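Laccase (Botrytis aclada, PDB 3SQR) oxidises phenolic substrates with its copper centres while reducing oxygen to water, and probably takes part in breaking down lignin and detoxifying its products. Local coordinates at residues W448-I453 with A489-V494. Residues are numbered along the deposited sequence; the frame is centred on the assembly and turned at random.
Sequences WVVYVI and AKFNLV
Phe491 packs its ring against Val450 and Val452 on one sheet of a cupredoxin-type beta sandwich, the fold of multicopper oxidase domains. The valines belong to strand 448-455. This strand lies between strands 387-398 and 509-515 in a mixed sheet. Phe491 sits in the loop that follows strand 472-478. From its CB the side chain heads for the strand. With chi1 at -69°, CG swings away from the carbonyl carbon and carries the ring toward the strand, so that CE2 and CZ lead. Phe491 CE2 lies 3.6 Å from Val450 CG1. Phe491 CZ reaches both valines, with Val452 CG2 and Val450 CG1 each 4.0 Å away. Both methyls approach the ring obliquely. The two valines use different branches. On Val450 it is the methyl anti to the backbone N (chi1 169°); on Val452 it is the one beside the backbone N. The side chains of Val450 and Phe491 point at each other between strand and loop. The contact is small, buried and wholly apolar, and lies away from the copper sites. Tyr387, Val475 and Ala511, from three strands of the same sheet, also touch the Phe491 side chain, which lies over this sheet. Leu493 touches Val475 too. Within the loop, Asn492 ND2 donates a bent bond to Val494 O (3.3 Å, N-H...O angle 137°), from above the carbonyl plane.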
ATOM      1  N   TRP A 448      -0.592 -18.315 -17.040  1.00 32.47           N
ATOM      2  CA  TRP A 448      -0.165 -16.963 -16.660  1.00 31.82           C
ATOM      3  C   TRP A 448      -0.874 -15.924 -17.472  1.00 31.10           C
ATOM      4  O   TRP A 448      -1.339 -16.179 -18.616  1.00 29.18           O
ATOM      5  CB  TRP A 448       1.327 -16.800 -16.841  1.00 32.79           C
ATOM      6  CG  TRP A 448       2.099 -17.594 -15.941  1.00 31.49           C
ATOM      7  CD1 TRP A 448       2.334 -18.932 -16.023  1.00 33.40           C
ATOM      8  CD2 TRP A 448       2.819 -17.121 -14.787  1.00 32.68           C
ATOM      9  NE1 TRP A 448       3.139 -19.329 -14.990  1.00 33.59           N
ATOM     10  CE2 TRP A 448       3.416 -18.248 -14.188  1.00 30.03           C
ATOM     11  CE3 TRP A 448       2.968 -15.886 -14.183  1.00 29.92           C
ATOM     12  CZ2 TRP A 448       4.205 -18.159 -13.052  1.00 34.05           C
ATOM     13  CZ3 TRP A 448       3.741 -15.794 -13.048  1.00 29.40           C
ATOM     14  CH2 TRP A 448       4.351 -16.924 -12.490  1.00 32.84           C
ATOM     15  N   VAL A 449      -0.999 -14.740 -16.866  1.00 28.15           N
ATOM     16  CA  VAL A 449      -1.423 -13.558 -17.569  1.00 27.98           C
ATOM     17  C   VAL A 449      -0.330 -12.506 -17.492  1.00 27.32           C
ATOM     18  O   VAL A 449       0.290 -12.380 -16.444  1.00 25.32           O
ATOM     19  CB  VAL A 449      -2.755 -12.990 -17.045  1.00 29.60           C
ATOM     20  CG1 VAL A 449      -2.720 -12.717 -15.547  1.00 33.16           C
ATOM     21  CG2 VAL A 449      -3.083 -11.710 -17.798  1.00 32.37           C
ATOM     22  N   VAL A 450      -0.036 -11.858 -18.623  1.00 25.39           N
ATOM     23  CA  VAL A 450       0.743 -10.605 -18.637  1.00 26.38           C
ATOM     24  C   VAL A 450      -0.265  -9.495 -18.891  1.00 25.75           C
ATOM     25  O   VAL A 450      -1.053  -9.495 -19.861  1.00 26.95           O
ATOM     26  CB  VAL A 450       1.853 -10.557 -19.643  1.00 25.91           C
ATOM     27  CG1 VAL A 450       2.422  -9.092 -19.758  1.00 26.75           C
ATOM     28  CG2 VAL A 450       2.943 -11.510 -19.283  1.00 25.12           C
ATOM     29  N   TYR A 451      -0.318  -8.575 -17.938  1.00 26.90           N
ATOM     30  CA  TYR A 451      -1.224  -7.473 -18.002  1.00 25.29           C
ATOM     31  C   TYR A 451      -0.365  -6.260 -18.278  1.00 25.98           C
ATOM     32  O   TYR A 451       0.592  -5.955 -17.533  1.00 26.41           O
ATOM     33  CB  TYR A 451      -1.973  -7.291 -16.675  1.00 24.43           C
ATOM     34  CG  TYR A 451      -2.870  -6.108 -16.646  1.00 24.79           C
ATOM     35  CD1 TYR A 451      -4.063  -6.087 -17.346  1.00 28.44           C
ATOM     36  CD2 TYR A 451      -2.553  -4.986 -15.875  1.00 27.06           C
ATOM     37  CE1 TYR A 451      -4.898  -5.011 -17.287  1.00 27.13           C
ATOM     38  CE2 TYR A 451      -3.387  -3.901 -15.839  1.00 25.86           C
ATOM     39  CZ  TYR A 451      -4.561  -3.914 -16.536  1.00 29.27           C
ATOM     40  OH  TYR A 451      -5.388  -2.811 -16.484  1.00 29.97           O
ATOM     41  N   VAL A 452      -0.654  -5.605 -19.394  1.00 26.39           N
ATOM     42  CA  VAL A 452       0.102  -4.422 -19.801  1.00 25.65           C
ATOM     43  C   VAL A 452      -0.828  -3.240 -19.613  1.00 26.67           C
ATOM     44  O   VAL A 452      -1.881  -3.182 -20.176  1.00 25.24           O
ATOM     45  CB  VAL A 452       0.578  -4.464 -21.310  1.00 26.27           C
ATOM     46  CG1 VAL A 452       1.293  -3.138 -21.658  1.00 26.35           C
ATOM     47  CG2 VAL A 452       1.585  -5.583 -21.559  1.00 25.00           C
ATOM     48  N   ILE A 453      -0.392  -2.271 -18.824  1.00 25.69           N
ATOM     49  CA  ILE A 453      -1.172  -1.093 -18.649  1.00 25.69           C
ATOM     50  C   ILE A 453      -0.312   0.060 -19.185  1.00 24.53           C
ATOM     51  O   ILE A 453       0.863   0.199 -18.858  1.00 23.28           O
ATOM     52  CB  ILE A 453      -1.603  -0.869 -17.182  1.00 24.25           C
ATOM     53  CG1 ILE A 453      -2.490   0.379 -17.103  1.00 28.98           C
ATOM     54  CG2 ILE A 453      -0.394  -0.878 -16.236  1.00 27.10           C
ATOM     55  CD1 ILE A 453      -3.256   0.522 -15.795  1.00 29.56           C
ATOM     56  N   ALA A 489       8.622  -9.195 -26.792  1.00 37.03           N
ATOM     57  CA  ALA A 489       9.840  -9.941 -26.919  1.00 37.96           C
ATOM     58  C   ALA A 489      10.923  -9.425 -26.018  1.00 38.51           C
ATOM     59  O   ALA A 489      11.875 -10.132 -25.784  1.00 40.07           O
ATOM     60  N   LYS A 490      10.789  -8.186 -25.525  1.00 37.96           N
ATOM     61  CA  LYS A 490      11.715  -7.635 -24.567  1.00 38.01           C
ATOM     62  C   LYS A 490      11.322  -7.822 -23.077  1.00 35.72           C
ATOM     63  O   LYS A 490      12.088  -7.456 -22.197  1.00 37.72           O
ATOM     64  CB  LYS A 490      11.913  -6.141 -24.851  1.00 39.63           C
ATOM     65  CG  LYS A 490      12.774  -5.857 -26.105  1.00 44.11           C
ATOM     66  CD  LYS A 490      14.257  -5.570 -25.709  1.00 48.91           C
ATOM     67  CE  LYS A 490      15.266  -5.750 -26.864  1.00 51.56           C
ATOM     68  NZ  LYS A 490      16.637  -5.353 -26.398  1.00 52.12           N
ATOM     69  N   PHE A 491      10.160  -8.386 -22.800  1.00 34.70           N
ATOM     70  CA  PHE A 491       9.782  -8.774 -21.420  1.00 32.38           C
ATOM     71  C   PHE A 491      10.842  -9.633 -20.785  1.00 33.83           C
ATOM     72  O   PHE A 491      11.421 -10.535 -21.447  1.00 33.79           O
ATOM     73  CB  PHE A 491       8.505  -9.607 -21.429  1.00 32.20           C
ATOM     74  CG  PHE A 491       7.286  -8.872 -21.799  1.00 29.61           C
ATOM     75  CD1 PHE A 491       7.272  -7.461 -21.871  1.00 30.00           C
ATOM     76  CD2 PHE A 491       6.097  -9.568 -22.027  1.00 29.25           C
ATOM     77  CE1 PHE A 491       6.139  -6.805 -22.178  1.00 24.68           C
ATOM     78  CE2 PHE A 491       4.954  -8.886 -22.331  1.00 28.15           C
ATOM     79  CZ  PHE A 491       4.976  -7.493 -22.432  1.00 28.82           C
ATOM     80  N   ASN A 492      11.109  -9.390 -19.505  1.00 31.74           N
ATOM     81  CA  ASN A 492      11.949 -10.264 -18.735  1.00 31.01           C
ATOM     82  C   ASN A 492      11.073 -11.243 -17.965  1.00 30.50           C
ATOM     83  O   ASN A 492      10.368 -10.868 -17.027  1.00 29.40           O
ATOM     84  CB  ASN A 492      12.819  -9.449 -17.804  1.00 30.63           C
ATOM     85  CG  ASN A 492      13.695 -10.282 -16.884  1.00 33.22           C
ATOM     86  OD1 ASN A 492      14.168  -9.755 -15.872  1.00 39.19           O
ATOM     87  ND2 ASN A 492      13.953 -11.548 -17.227  1.00 31.06           N
ATOM     88  N   LEU A 493      11.145 -12.522 -18.351  1.00 29.51           N
ATOM     89  CA  LEU A 493      10.332 -13.568 -17.733  1.00 29.07           C
ATOM     90  C   LEU A 493      11.068 -14.422 -16.725  1.00 29.97           C
ATOM     91  O   LEU A 493      10.456 -15.255 -16.045  1.00 30.78           O
ATOM     92  CB  LEU A 493       9.707 -14.457 -18.837  1.00 30.31           C
ATOM     93  CG  LEU A 493       8.927 -13.714 -19.915  1.00 28.21           C
ATOM     94  CD1 LEU A 493       8.504 -14.692 -21.045  1.00 32.54           C
ATOM     95  CD2 LEU A 493       7.666 -12.979 -19.404  1.00 26.66           C
ATOM     96  N   VAL A 494      12.350 -14.165 -16.586  1.00 29.17           N
ATOM     97  CA  VAL A 494      13.232 -14.927 -15.743  1.00 29.88           C
ATOM     98  C   VAL A 494      13.588 -14.175 -14.476  1.00 28.76           C
ATOM     99  O   VAL A 494      14.421 -13.212 -14.471  1.00 29.22           O
ATOM    100  CB  VAL A 494      14.571 -15.272 -16.447  1.00 30.22           C
ATOM    101  CG1 VAL A 494      15.383 -16.114 -15.524  1.00 31.50           C
ATOM    102  CG2 VAL A 494      14.264 -16.027 -17.758  1.00 32.01           C
TER